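Local coordinates for nitrate transport protein nrtA (Synechocystis sp., PDB 2G29) that binds nitrate as the substrate-binding protein of an ABC transporter that takes up nitrate and probably also nitrite, at residues Met261-Met264 with Glu265-Trp269; Met319-Tyr322 with Trp323-Asn326; Pro99-Thr103 with Met104-Thr108; Ala71-Gly74 with Thr75-Asp78; Ile128-Gly131 with Asn132-Asp136. All blocks are in the same frame, centred on the assembly; numbering follows the deposited sequence.

Contact 1: Met261-Met264 with Glu265-Trp269; sequences MAVM and EAQQW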
loop_
_atom_site.group_PDB
_atom_site.type_symbol
_atom_site.label_atom_id
_atom_site.label_comp_id
_atom_site.label_asym_id
_atom_site.label_seq_id
_atom_site.Cartn_x
_atom_site.Cartn_y
_atom_site.Cartn_z
ATOM N N MET A 261 4.620 -0.131 -19.051
ATOM C CA MET A 261 4.602 1.196 -19.657
ATOM C C MET A 261 3.196 1.798 -19.550
ATOM O O MET A 261 3.070 2.993 -19.288
ATOM C CB MET A 261 5.043 1.122 -21.121
ATOM C CG MET A 261 6.518 0.711 -21.246
ATOM S SD MET A 261 7.175 0.808 -22.962
ATOM C CE MET A 261 6.304 -0.395 -23.634
ATOM N N ALA A 262 2.158 0.991 -19.736
ATOM C CA ALA A 262 0.793 1.499 -19.610
ATOM C C ALA A 262 0.548 1.992 -18.188
ATOM O O ALA A 262 -0.036 3.061 -17.989
ATOM C CB ALA A 262 -0.203 0.423 -19.955
ATOM N N VAL A 263 1.021 1.227 -17.200
ATOM C CA VAL A 263 0.838 1.650 -15.803
ATOM C C VAL A 263 1.623 2.943 -15.488
ATOM O O VAL A 263 1.146 3.815 -14.776
ATOM C CB VAL A 263 1.254 0.504 -14.838
ATOM C CG1 VAL A 263 1.351 1.009 -13.383
ATOM C CG2 VAL A 263 0.191 -0.619 -14.896
ATOM N N MET A 264 2.834 3.079 -16.016
ATOM C CA MET A 264 3.617 4.283 -15.798
ATOM C C MET A 264 2.924 5.521 -16.386
ATOM O O MET A 264 2.905 6.594 -15.767
ATOM C CB MET A 264 4.968 4.149 -16.478
ATOM C CG MET A 264 5.901 3.242 -15.780
ATOM S SD MET A 264 7.462 3.138 -16.696
ATOM C CE MET A 264 8.248 2.104 -15.644
ATOM N N GLU A 265 2.389 5.387 -17.599
ATOM C CA GLU A 265 1.704 6.540 -18.182
ATOM C C GLU A 265 0.455 6.846 -17.360
ATOM O O GLU A 265 0.144 7.996 -17.146
ATOM C CB GLU A 265 1.317 6.276 -19.631
ATOM C CG GLU A 265 2.508 6.278 -20.591
ATOM C CD GLU A 265 2.169 7.011 -21.870
ATOM O OE1 GLU A 265 1.254 6.561 -22.582
ATOM O OE2 GLU A 265 2.809 8.045 -22.153
ATOM N N ALA A 266 -0.234 5.814 -16.875
ATOM C CA ALA A 266 -1.423 6.078 -16.066
ATOM C C ALA A 266 -1.013 6.753 -14.770
ATOM O O ALA A 266 -1.739 7.616 -14.240
ATOM C CB ALA A 266 -2.180 4.780 -15.784
ATOM N N GLN A 267 0.139 6.366 -14.214
ATOM C CA GLN A 267 0.622 7.014 -12.996
ATOM C C GLN A 267 0.896 8.506 -13.214
ATOM O O GLN A 267 0.581 9.330 -12.373
ATOM C CB GLN A 267 1.899 6.346 -12.489
ATOM C CG GLN A 267 1.656 5.009 -11.801
ATOM C CD GLN A 267 2.956 4.372 -11.361
ATOM O OE1 GLN A 267 3.840 4.133 -12.181
ATOM N NE2 GLN A 267 3.079 4.091 -10.056
ATOM N N GLN A 268 1.515 8.834 -14.350
ATOM C CA GLN A 268 1.808 10.226 -14.671
ATOM C C GLN A 268 0.506 11.009 -14.814
ATOM O O GLN A 268 0.404 12.160 -14.369
ATOM C CB GLN A 268 2.620 10.266 -15.961
ATOM C CG GLN A 268 4.053 9.796 -15.746
ATOM C CD GLN A 268 4.819 9.707 -17.034
ATOM O OE1 GLN A 268 4.775 8.700 -17.732
ATOM N NE2 GLN A 268 5.524 10.770 -17.362
ATOM N N TRP A 269 -0.480 10.375 -15.426
ATOM C CA TRP A 269 -1.789 11.011 -15.614
ATOM C C TRP A 269 -2.462 11.261 -14.258
ATOM O O TRP A 269 -2.943 12.357 -13.972
ATOM C CB TRP A 269 -2.687 10.122 -16.446
ATOM C CG TRP A 269 -3.968 10.821 -16.874
ATOM C CD1 TRP A 269 -4.138 11.606 -17.980
ATOM C CD2 TRP A 269 -5.216 10.828 -16.180
ATOM N NE1 TRP A 269 -5.416 12.102 -18.020
ATOM C CE2 TRP A 269 -6.105 11.637 -16.930
ATOM C CE3 TRP A 269 -5.679 10.229 -14.993
ATOM C CZ2 TRP A 269 -7.423 11.864 -16.535
ATOM C CZ3 TRP A 269 -6.991 10.457 -14.601
ATOM C CH2 TRP A 269 -7.853 11.266 -15.373
#

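Contact 2: Met319-Tyr322 with Trp323-Asn326; sequences MQKY and WVDN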
loop_
_atom_site.group_PDB
_atom_site.type_symbol
_atom_site.label_atom_id
_atom_site.label_comp_id
_atom_site.label_asym_id
_atom_site.label_seq_id
_atom_site.Cartn_x
_atom_site.Cartn_y
_atom_site.Cartn_z
ATOM N N MET A 319 0.263 13.811 0.699
ATOM C CA MET A 319 -0.803 13.131 -0.043
ATOM C C MET A 319 -0.273 11.974 -0.911
ATOM O O MET A 319 0.930 11.851 -1.133
ATOM C CB MET A 319 -1.548 14.122 -0.940
ATOM C CG MET A 319 -0.733 14.623 -2.121
ATOM S SD MET A 319 -1.529 15.993 -2.983
ATOM C CE MET A 319 -2.974 15.176 -3.655
ATOM N N GLN A 320 -1.167 11.128 -1.409
ATOM C CA GLN A 320 -0.740 10.026 -2.266
ATOM C C GLN A 320 -0.058 10.588 -3.523
ATOM O O GLN A 320 -0.534 11.549 -4.133
ATOM C CB GLN A 320 -1.926 9.123 -2.609
ATOM C CG GLN A 320 -2.304 8.148 -1.506
ATOM C CD GLN A 320 -3.346 7.141 -1.950
ATOM O OE1 GLN A 320 -3.520 6.898 -3.145
ATOM N NE2 GLN A 320 -4.137 6.426 -1.160
ATOM N N LYS A 321 1.074 9.999 -3.870
ATOM C CA LYS A 321 1.837 10.391 -5.049
ATOM C C LYS A 321 2.075 9.134 -5.861
ATOM O O LYS A 321 2.408 8.080 -5.293
ATOM C CB LYS A 321 3.179 11.009 -4.638
ATOM C CG LYS A 321 3.081 12.317 -3.902
ATOM C CD LYS A 321 4.443 12.623 -3.272
ATOM C CE LYS A 321 4.408 13.934 -2.488
ATOM N NZ LYS A 321 5.674 14.221 -1.763
ATOM N N TYR A 322 1.957 9.256 -7.182
ATOM C CA TYR A 322 2.102 8.145 -8.114
ATOM C C TYR A 322 3.278 8.316 -9.055
ATOM O O TYR A 322 3.614 7.402 -9.764
ATOM C CB TYR A 322 0.823 7.971 -8.980
ATOM C CG TYR A 322 -0.453 7.982 -8.166
ATOM C CD1 TYR A 322 -1.342 9.064 -8.237
ATOM C CD2 TYR A 322 -0.731 6.964 -7.251
ATOM C CE1 TYR A 322 -2.461 9.138 -7.412
ATOM C CE2 TYR A 322 -1.846 7.028 -6.431
ATOM C CZ TYR A 322 -2.705 8.119 -6.508
ATOM O OH TYR A 322 -3.782 8.238 -5.660
ATOM N N TRP A 323 3.897 9.490 -9.058
ATOM C CA TRP A 323 4.999 9.710 -9.977
ATOM C C TRP A 323 6.026 10.702 -9.455
ATOM O O TRP A 323 7.219 10.422 -9.502
ATOM C CB TRP A 323 4.454 10.191 -11.319
ATOM C CG TRP A 323 5.486 10.135 -12.381
ATOM C CD1 TRP A 323 6.173 11.196 -12.942
ATOM C CD2 TRP A 323 5.933 8.973 -13.050
ATOM N NE1 TRP A 323 7.017 10.740 -13.925
ATOM C CE2 TRP A 323 6.897 9.382 -14.012
ATOM C CE3 TRP A 323 5.630 7.616 -12.931
ATOM C CZ2 TRP A 323 7.532 8.484 -14.838
ATOM C CZ3 TRP A 323 6.262 6.730 -13.748
ATOM C CH2 TRP A 323 7.209 7.156 -14.689
ATOM N N VAL A 324 5.583 11.852 -8.946
ATOM C CA VAL A 324 6.527 12.850 -8.428
ATOM C C VAL A 324 7.372 12.268 -7.288
ATOM O O VAL A 324 6.935 11.341 -6.588
ATOM C CB VAL A 324 5.783 14.142 -7.917
ATOM C CG1 VAL A 324 4.955 13.831 -6.707
ATOM C CG2 VAL A 324 6.778 15.251 -7.586
ATOM N N ASP A 325 8.580 12.798 -7.112
ATOM C CA ASP A 325 9.477 12.342 -6.061
ATOM C C ASP A 325 9.807 10.850 -6.217
ATOM O O ASP A 325 9.901 10.124 -5.225
ATOM C CB ASP A 325 8.880 12.655 -4.672
ATOM C CG ASP A 325 8.596 14.150 -4.494
ATOM O OD1 ASP A 325 9.462 14.961 -4.899
ATOM O OD2 ASP A 325 7.521 14.522 -3.967
ATOM N N ASN A 326 9.981 10.413 -7.469
ATOM C CA ASN A 326 10.352 9.023 -7.792
ATOM C C ASN A 326 9.405 7.984 -7.212
ATOM O O ASN A 326 9.773 6.813 -7.052
ATOM C CB ASN A 326 11.771 8.737 -7.290
ATOM C CG ASN A 326 12.788 9.742 -7.819
ATOM O OD1 ASN A 326 13.463 10.411 -7.045
ATOM N ND2 ASN A 326 12.897 9.838 -9.129
#

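Contact 3: Pro99-Thr103 with Met104-Thr108; sequences PYLIT and MGTVT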
loop_
_atom_site.group_PDB
_atom_site.type_symbol
_atom_site.label_atom_id
_atom_site.label_comp_id
_atom_site.label_asym_id
_atom_site.label_seq_id
_atom_site.Cartn_x
_atom_site.Cartn_y
_atom_site.Cartn_z
ATOM N N PRO A 99 4.077 -9.707 -2.208
ATOM C CA PRO A 99 4.772 -10.535 -3.199
ATOM C C PRO A 99 5.895 -11.338 -2.532
ATOM O O PRO A 99 6.195 -12.470 -2.960
ATOM C CB PRO A 99 5.297 -9.501 -4.200
ATOM C CG PRO A 99 4.183 -8.493 -4.195
ATOM C CD PRO A 99 3.837 -8.347 -2.724
ATOM N N TYR A 100 6.494 -10.800 -1.462
ATOM C CA TYR A 100 7.549 -11.486 -0.741
ATOM C C TYR A 100 6.978 -12.647 0.085
ATOM O O TYR A 100 7.497 -13.757 0.042
ATOM C CB TYR A 100 8.272 -10.503 0.188
ATOM C CG TYR A 100 9.174 -9.591 -0.599
ATOM C CD1 TYR A 100 8.766 -8.304 -0.983
ATOM C CD2 TYR A 100 10.412 -10.057 -1.041
ATOM C CE1 TYR A 100 9.571 -7.521 -1.783
ATOM C CE2 TYR A 100 11.228 -9.289 -1.851
ATOM C CZ TYR A 100 10.801 -8.026 -2.218
ATOM O OH TYR A 100 11.614 -7.295 -3.039
ATOM N N LEU A 101 5.916 -12.388 0.836
ATOM C CA LEU A 101 5.333 -13.442 1.671
ATOM C C LEU A 101 4.757 -14.585 0.822
ATOM O O LEU A 101 4.753 -15.738 1.222
ATOM C CB LEU A 101 4.270 -12.837 2.572
ATOM C CG LEU A 101 4.790 -11.726 3.514
ATOM C CD1 LEU A 101 3.616 -10.973 4.082
ATOM C CD2 LEU A 101 5.639 -12.303 4.654
ATOM N N ILE A 102 4.259 -14.257 -0.361
ATOM C CA ILE A 102 3.710 -15.271 -1.252
ATOM C C ILE A 102 4.849 -16.057 -1.942
ATOM O O ILE A 102 4.776 -17.286 -2.088
ATOM C CB ILE A 102 2.773 -14.629 -2.306
ATOM C CG1 ILE A 102 1.546 -14.058 -1.591
ATOM C CG2 ILE A 102 2.370 -15.673 -3.343
ATOM C CD1 ILE A 102 0.661 -13.160 -2.507
ATOM N N THR A 103 5.897 -15.372 -2.380
ATOM C CA THR A 103 7.039 -16.049 -3.020
ATOM C C THR A 103 7.702 -16.976 -1.998
ATOM O O THR A 103 8.024 -18.136 -2.296
ATOM C CB THR A 103 8.102 -15.035 -3.465
ATOM O OG1 THR A 103 7.579 -14.224 -4.540
ATOM C CG2 THR A 103 9.348 -15.730 -3.905
ATOM N N MET A 104 7.911 -16.460 -0.788
ATOM C CA MET A 104 8.589 -17.276 0.245
ATOM C C MET A 104 7.687 -18.403 0.687
ATOM O O MET A 104 8.179 -19.532 0.892
ATOM C CB MET A 104 8.977 -16.403 1.435
ATOM C CG MET A 104 9.993 -15.373 1.035
ATOM S SD MET A 104 10.439 -14.140 2.337
ATOM C CE MET A 104 11.585 -15.166 3.282
ATOM N N GLY A 105 6.393 -18.096 0.849
ATOM C CA GLY A 105 5.424 -19.123 1.182
ATOM C C GLY A 105 4.720 -18.975 2.516
ATOM O O GLY A 105 3.760 -19.701 2.781
ATOM N N THR A 106 5.160 -18.041 3.347
ATOM C CA THR A 106 4.582 -17.909 4.678
ATOM C C THR A 106 3.076 -17.737 4.739
ATOM O O THR A 106 2.464 -18.222 5.677
ATOM C CB THR A 106 5.244 -16.750 5.426
ATOM O OG1 THR A 106 4.664 -16.571 6.724
ATOM C CG2 THR A 106 5.094 -15.546 4.689
ATOM N N VAL A 107 2.480 -17.065 3.745
ATOM C CA VAL A 107 1.042 -16.822 3.746
ATOM C C VAL A 107 0.332 -17.674 2.719
ATOM O O VAL A 107 -0.750 -17.319 2.253
ATOM C CB VAL A 107 0.719 -15.346 3.447
ATOM C CG1 VAL A 107 1.285 -14.447 4.536
ATOM C CG2 VAL A 107 1.260 -14.948 2.083
ATOM N N THR A 108 0.906 -18.829 2.398
ATOM C CA THR A 108 0.302 -19.695 1.392
ATOM C C THR A 108 -0.059 -21.090 1.827
ATOM O O THR A 108 -0.617 -21.850 1.028
ATOM C CB THR A 108 1.242 -19.915 0.204
ATOM O OG1 THR A 108 2.445 -20.550 0.655
ATOM C CG2 THR A 108 1.600 -18.586 -0.445
#

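Contact 4: Ala71-Gly74 with Thr75-Asp78; sequences ASWG and TTRD. With NO3 (nitrate ion), chain B.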
loop_
_atom_site.group_PDB
_atom_site.type_symbol
_atom_site.label_atom_id
_atom_site.label_comp_id
_atom_site.label_asym_id
_atom_site.label_seq_id
_atom_site.Cartn_x
_atom_site.Cartn_y
_atom_site.Cartn_z
ATOM N N ALA A 71 -12.080 -9.032 -3.126
ATOM C CA ALA A 71 -12.818 -8.739 -1.886
ATOM C C ALA A 71 -11.897 -8.386 -0.722
ATOM O O ALA A 71 -12.254 -7.529 0.107
ATOM C CB ALA A 71 -13.719 -9.938 -1.510
ATOM N N SER A 72 -10.731 -9.026 -0.658
ATOM C CA SER A 72 -9.805 -8.761 0.450
ATOM C C SER A 72 -8.388 -9.106 0.055
ATOM O O SER A 72 -8.143 -9.648 -1.033
ATOM C CB SER A 72 -10.202 -9.631 1.648
ATOM O OG SER A 72 -9.951 -11.037 1.326
ATOM N N TRP A 73 -7.422 -8.808 0.928
ATOM C CA TRP A 73 -6.060 -9.154 0.598
ATOM C C TRP A 73 -5.915 -10.676 0.667
ATOM O O TRP A 73 -5.118 -11.247 -0.046
ATOM C CB TRP A 73 -5.068 -8.409 1.506
ATOM C CG TRP A 73 -4.999 -6.947 1.164
ATOM C CD1 TRP A 73 -5.287 -5.911 1.985
ATOM C CD2 TRP A 73 -4.639 -6.371 -0.115
ATOM N NE1 TRP A 73 -5.128 -4.720 1.319
ATOM C CE2 TRP A 73 -4.726 -4.968 0.036
ATOM C CE3 TRP A 73 -4.225 -6.903 -1.356
ATOM C CZ2 TRP A 73 -4.485 -4.092 -1.008
ATOM C CZ3 TRP A 73 -3.981 -6.035 -2.394
ATOM C CH2 TRP A 73 -4.094 -4.631 -2.213
ATOM N N GLY A 74 -6.748 -11.313 1.480
ATOM C CA GLY A 74 -6.712 -12.764 1.553
ATOM C C GLY A 74 -7.196 -13.373 0.248
ATOM O O GLY A 74 -6.592 -14.325 -0.220
ATOM N N THR A 75 -8.254 -12.818 -0.356
ATOM C CA THR A 75 -8.698 -13.391 -1.628
ATOM C C THR A 75 -7.774 -13.022 -2.758
ATOM O O THR A 75 -7.599 -13.789 -3.691
ATOM C CB THR A 75 -10.146 -13.023 -2.028
ATOM O OG1 THR A 75 -10.264 -11.624 -2.267
ATOM C CG2 THR A 75 -11.126 -13.471 -0.996
ATOM N N THR A 76 -7.154 -11.859 -2.677
ATOM C CA THR A 76 -6.128 -11.470 -3.670
ATOM C C THR A 76 -5.016 -12.526 -3.648
ATOM O O THR A 76 -4.597 -13.013 -4.699
ATOM C CB THR A 76 -5.508 -10.099 -3.317
ATOM O OG1 THR A 76 -6.526 -9.088 -3.431
ATOM C CG2 THR A 76 -4.373 -9.755 -4.272
ATOM N N ARG A 77 -4.535 -12.871 -2.454
ATOM C CA ARG A 77 -3.499 -13.882 -2.283
ATOM C C ARG A 77 -4.000 -15.204 -2.849
ATOM O O ARG A 77 -3.271 -15.886 -3.573
ATOM C CB ARG A 77 -3.183 -14.017 -0.778
ATOM C CG ARG A 77 -2.196 -15.142 -0.366
ATOM C CD ARG A 77 -2.861 -16.512 -0.183
ATOM N NE ARG A 77 -4.095 -16.413 0.592
ATOM C CZ ARG A 77 -4.172 -16.107 1.884
ATOM N NH1 ARG A 77 -3.067 -15.880 2.590
ATOM N NH2 ARG A 77 -5.365 -15.975 2.458
ATOM N N ASP A 78 -5.256 -15.551 -2.558
ATOM C CA ASP A 78 -5.800 -16.813 -3.094
ATOM C C ASP A 78 -5.784 -16.840 -4.623
ATOM O O ASP A 78 -5.389 -17.848 -5.239
ATOM C CB ASP A 78 -7.243 -17.053 -2.644
ATOM C CG ASP A 78 -7.371 -17.278 -1.136
ATOM O OD1 ASP A 78 -6.384 -17.678 -0.467
ATOM O OD2 ASP A 78 -8.478 -17.102 -0.591
HETATM N N NO3 B . -5.512 -0.617 2.145
HETATM O O1 NO3 B . -4.928 0.495 1.609
HETATM O O2 NO3 B . -6.489 -0.740 3.075
HETATM O O3 NO3 B . -4.963 -1.950 1.667
#

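Contact 5: Ile128-Gly131 with Asn132-Asp136; sequences IQLG and NNYKD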
loop_
_atom_site.group_PDB
_atom_site.type_symbol
_atom_site.label_atom_id
_atom_site.label_comp_id
_atom_site.label_asym_id
_atom_site.label_seq_id
_atom_site.Cartn_x
_atom_site.Cartn_y
_atom_site.Cartn_z
ATOM N N ILE A 128 -4.622 6.192 9.976
ATOM C CA ILE A 128 -4.863 5.478 11.225
ATOM C C ILE A 128 -6.015 6.224 11.895
ATOM O O ILE A 128 -5.919 7.445 12.145
ATOM C CB ILE A 128 -3.604 5.470 12.129
ATOM C CG1 ILE A 128 -2.531 4.619 11.441
ATOM C CG2 ILE A 128 -3.950 4.938 13.522
ATOM C CD1 ILE A 128 -1.197 4.541 12.182
ATOM N N GLN A 129 -7.085 5.486 12.165
ATOM C CA GLN A 129 -8.290 6.021 12.753
ATOM C C GLN A 129 -8.556 5.441 14.121
ATOM O O GLN A 129 -8.071 4.366 14.479
ATOM C CB GLN A 129 -9.505 5.724 11.873
ATOM C CG GLN A 129 -9.494 6.479 10.546
ATOM C CD GLN A 129 -8.367 6.060 9.620
ATOM O OE1 GLN A 129 -8.230 4.870 9.251
ATOM N NE2 GLN A 129 -7.542 7.020 9.239
ATOM N N LEU A 130 -9.352 6.170 14.881
ATOM C CA LEU A 130 -9.773 5.739 16.230
ATOM C C LEU A 130 -11.296 5.836 16.326
ATOM O O LEU A 130 -11.912 6.684 15.680
ATOM C CB LEU A 130 -9.182 6.663 17.291
ATOM C CG LEU A 130 -7.731 6.330 17.570
ATOM C CD1 LEU A 130 -7.022 7.547 18.210
ATOM C CD2 LEU A 130 -7.634 5.094 18.466
ATOM N N GLY A 131 -11.896 4.949 17.115
ATOM C CA GLY A 131 -13.334 5.041 17.310
ATOM C C GLY A 131 -13.691 6.299 18.110
ATOM O O GLY A 131 -12.831 6.925 18.737
ATOM N N ASN A 132 -14.966 6.673 18.078
ATOM C CA ASN A 132 -15.420 7.860 18.788
ATOM C C ASN A 132 -15.187 7.829 20.282
ATOM O O ASN A 132 -15.168 8.890 20.941
ATOM C CB ASN A 132 -16.898 8.108 18.530
ATOM C CG ASN A 132 -17.170 8.486 17.119
ATOM O OD1 ASN A 132 -16.343 9.126 16.482
ATOM N ND2 ASN A 132 -18.341 8.107 16.612
ATOM N N ASN A 133 -15.005 6.642 20.847
ATOM C CA ASN A 133 -14.753 6.569 22.289
ATOM C C ASN A 133 -13.425 7.214 22.674
ATOM O O ASN A 133 -13.143 7.396 23.861
ATOM C CB ASN A 133 -14.768 5.122 22.780
ATOM C CG ASN A 133 -16.150 4.539 22.779
ATOM O OD1 ASN A 133 -17.137 5.276 22.827
ATOM N ND2 ASN A 133 -16.246 3.220 22.734
ATOM N N TYR A 134 -12.608 7.583 21.683
ATOM C CA TYR A 134 -11.306 8.179 21.971
ATOM C C TYR A 134 -11.259 9.650 21.631
ATOM O O TYR A 134 -10.196 10.276 21.677
ATOM C CB TYR A 134 -10.220 7.423 21.190
ATOM C CG TYR A 134 -10.137 5.987 21.605
ATOM C CD1 TYR A 134 -10.874 5.010 20.948
ATOM C CD2 TYR A 134 -9.391 5.613 22.717
ATOM C CE1 TYR A 134 -10.883 3.697 21.381
ATOM C CE2 TYR A 134 -9.383 4.325 23.172
ATOM C CZ TYR A 134 -10.125 3.368 22.521
ATOM O OH TYR A 134 -10.156 2.108 23.024
ATOM N N LYS A 135 -12.415 10.209 21.313
ATOM C CA LYS A 135 -12.450 11.615 20.930
ATOM C C LYS A 135 -11.880 12.588 21.963
ATOM O O LYS A 135 -11.171 13.512 21.595
ATOM C CB LYS A 135 -13.871 12.040 20.531
ATOM C CG LYS A 135 -14.212 11.667 19.078
ATOM C CD LYS A 135 -15.501 12.343 18.623
ATOM C CE LYS A 135 -15.765 12.153 17.129
ATOM N NZ LYS A 135 -16.952 12.948 16.685
ATOM N N ASP A 136 -12.151 12.370 23.248
ATOM C CA ASP A 136 -11.651 13.306 24.249
ATOM C C ASP A 136 -10.128 13.377 24.326
ATOM O O ASP A 136 -9.573 14.412 24.724
ATOM C CB ASP A 136 -12.260 12.967 25.619
ATOM C CG ASP A 136 -13.788 12.990 25.590
ATOM O OD1 ASP A 136 -14.350 13.976 25.058
ATOM O OD2 ASP A 136 -14.439 12.038 26.092
#

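Contact 1: Met261-Met264 with Glu265-Trp269
Met264 and Gln268 meet one turn apart in the interior of helix 253-271, where four successive backbone bonds tie residues 261-264 to 265-268. Each links a carbonyl to the amide four residues on: Glu265 N to Met261 O, Ala266 N to Ala262 O, Gln267 N to Val263 O and Gln268 N to Met264 O, all between 2.8 and 3.0 Å. The shortest is that from Gln267 N to Val263 O; the straightest, from Glu265 N to Met261 O, has an N-H...O angle of 164°.

Each glutamine passes its CG close to the carbonyl oxygen four residues earlier. With its CG anti to the carbonyl carbon (chi1 -76°) and the chain then extended, Gln267 brings CG 3.2 Å from Val263 O, while OE1 stops 3.6 Å from Met264 CA. Its amide finds its partners outside this stretch: OE1 accepts from Ser328 OG, and NE2 gives to the carbonyls of Arg120 and Leu121. Gln268 likewise brings CG to 3.4 Å from Met264 O, a carbon-to-oxygen contact and not a bond. Glu265 packs its CG against Met261 O and sends OE1 away to a salt bridge with Lys59.

The polar accounting is therefore divided. The four carbonyls of 261-264 are each met by an amide of the next turn, and the three bonds of the buried Gln267 amide fix its rotation while joining this helix to the Arg120-Leu121 backbone and to Ser328.

Contact 2: Met319-Tyr322 with Trp323-Asn326
Trp323 follows Tyr322 directly and sets its CB 3.3 Å from Tyr322 O. CG is anti to the backbone N (chi1 -167°), and Tyr322 O comes to the ring edge near its plane, close to CE3. The pyrrole N-H, NE1, on the other side of the indole from CE3, gives its hydrogen to Gln380 OE1.

At Val324 the contact becomes apolar: CG1, placed between N and carbonyl carbon by chi1 67°, rests across the extended Lys321 chain, 3.7 Å from its CD. The backbone here is held by Asp271, whose carboxylate accepts from both Tyr322 N and Val324 N.

Asp325, with positive phi, turns its carboxylate back toward Lys321. Lys321 NZ meets Asp325 OD2 at 2.9 Å in a salt bridge, arriving on the anti side and 24° out of the carboxylate plane. The same ammonium is also paired with Asp236 and Glu317. A methionine here would probably leave the carboxylates of Asp325, Asp236 and Glu317 without their shared counter-charge.

One ammonium is thus shared by three carboxylates, so it probably offsets part of their mutual repulsion, and it ties Asp325 and Glu317 of this loop to Asp236.

Contact 3: Pro99-Thr103 with Met104-Thr108
Tyr100 O and Leu101 O take the last two backbone bonds of helix 97-104. The first is nearly straight: Met104 N gives to Tyr100 O at 2.9 Å with an N-H...O angle of 165°. Gly105 N reaches Leu101 O at 2.9 Å too, but from 43° above the carbonyl plane and less straight, as the chain begins to unwind. Two threonine hydroxyls add to backbone bonds, and each also accepts from a later amide, of Met115 and Lys111 respectively. Thr103 OG1 gives to Pro99 O at 2.7 Å, on the other face of that carbonyl from Thr103 N, and Thr108 OG1 gives to Gly105 O at 2.6 Å beside the bond from Thr108 N.

Outward from these bonds, the turn lays the methyls of Thr106 and Val107 against Leu101 and Ile102. Val107 CG2 settles 3.7 Å from Leu101 CB and 3.8 Å from Ile102 CG1, bridging the two residues. Thr106 CG2 presses on Leu101 CD2 at 3.3 Å, tighter than normal carbon contact.

This is a helix C-terminus ended by a glycine with positive phi, whose angles a side chain would hardly tolerate, followed by a type I turn over Gly105-Thr108.

Contact 4: Ala71-Gly74 with Thr75-Asp78
Ser72 and Thr75 form the capping box that starts helix 73-82, the helix whose first residue, Trp73, binds nitrate. The two bonds of the box are reciprocal. Thr75 N gives to Ser72 OG at 3.0 Å (158°), and Ser72 N gives to Thr75 OG1 at 3.1 Å, almost as straight. Both hydroxyls stand between their own backbone N and carbonyl carbon (chi1 68° in Ser72), the torsion that lets each fold back to the other residue's amide. Thr75 OG1 is also approached by Ala71 N in a weak bond.

Ser72 O is gripped twice, by Thr76 N and by Thr76 OG1, each at 2.9 Å and from opposite faces of the carbonyl. Thr76 runs beside Trp73, pointing the same way, with OG1 3.8 Å from Trp73 CE3. In this family, which belongs to the class of type II periplasmic binding proteins, solute is held in the cleft between two domains; here the indole presents its N-H edge to the ion. Trp73 NE1 gives to nitrate O3 at 2.8 Å (149°), the oxygen lying in the ring plane, and Lys240 NZ and Gly211 N bond the same ion.

One turn on, Arg77 N and Asp78 N continue the helix to Trp73 O and Gly74 O. Arg77 bends twice, bringing NE 2.8 Å from Asp78 OD1 in a salt bridge and sending NH1 to Val107 O.

Contact 5: Ile128-Gly131 with Asn132-Asp136
Leu130 and Tyr134 pack around a turn at the end of strand 126-130, where the chain leaves the second five-stranded sheet and enters a short 3-10 segment. The turn is closed by one backbone bond across the segments, from Tyr134 N to Gly131 O, 3.0 Å long and fairly straight (N-H...O angle 161°). The donor stands 41° above the carbonyl plane, clear of the lone pairs. Lys135 N repeats the three-residue step by bonding to Asn132 O at 3.1 Å.

Around it the tyrosine ring is bounded in two directions. Leu130 CD2 lies over one ring face, 4.1 Å from Tyr134 CD1, and the two side chains cross at about a right angle. Gly131 O sits at the ring edge, in its plane, 3.5 Å from Tyr134 CD1. The torsion that places CG anti to the carbonyl carbon (chi1 -62°) turns the ring back against Leu130, and Tyr134 OH then bonds to Glu206.

Replacing Tyr134 by a serine would probably leave Leu130 CD2 without the face it rests on and Glu206 without its phenolic partner.

Strand 126-130 runs antiparallel to both its neighbours, 207-211 and 225-229. A strand entering the second domain and set antiparallel among parallel ones is a hallmark of the type II periplasmic binding fold, and the 3-10 turn leads from it toward helix 146-151.

Overall arrangement
Along the chain the contacts come in the order 4, 3, 5, 1, 2, but in space they gather into two pairs and an outlier. Contacts 1 and 2 touch through Trp323, whose CE2 lies 3.4 Å from Gln268 CG, so the irregular loop is seated on helix 253-271. Contacts 3 and 4 have centres about 13 Å apart; Arg77 is the joint, its NH1 on Val107 O and its CG 4.1 Å from Ile102 CD1. Contact 4 alone bonds the nitrate; the side chains of Gln267 in contact 1 and Tyr322 in contact 2 come within about 8 Å of that of Lys240, another nitrate ligand. Contact 5 is remote, its centre about 37 Å from that of contact 1.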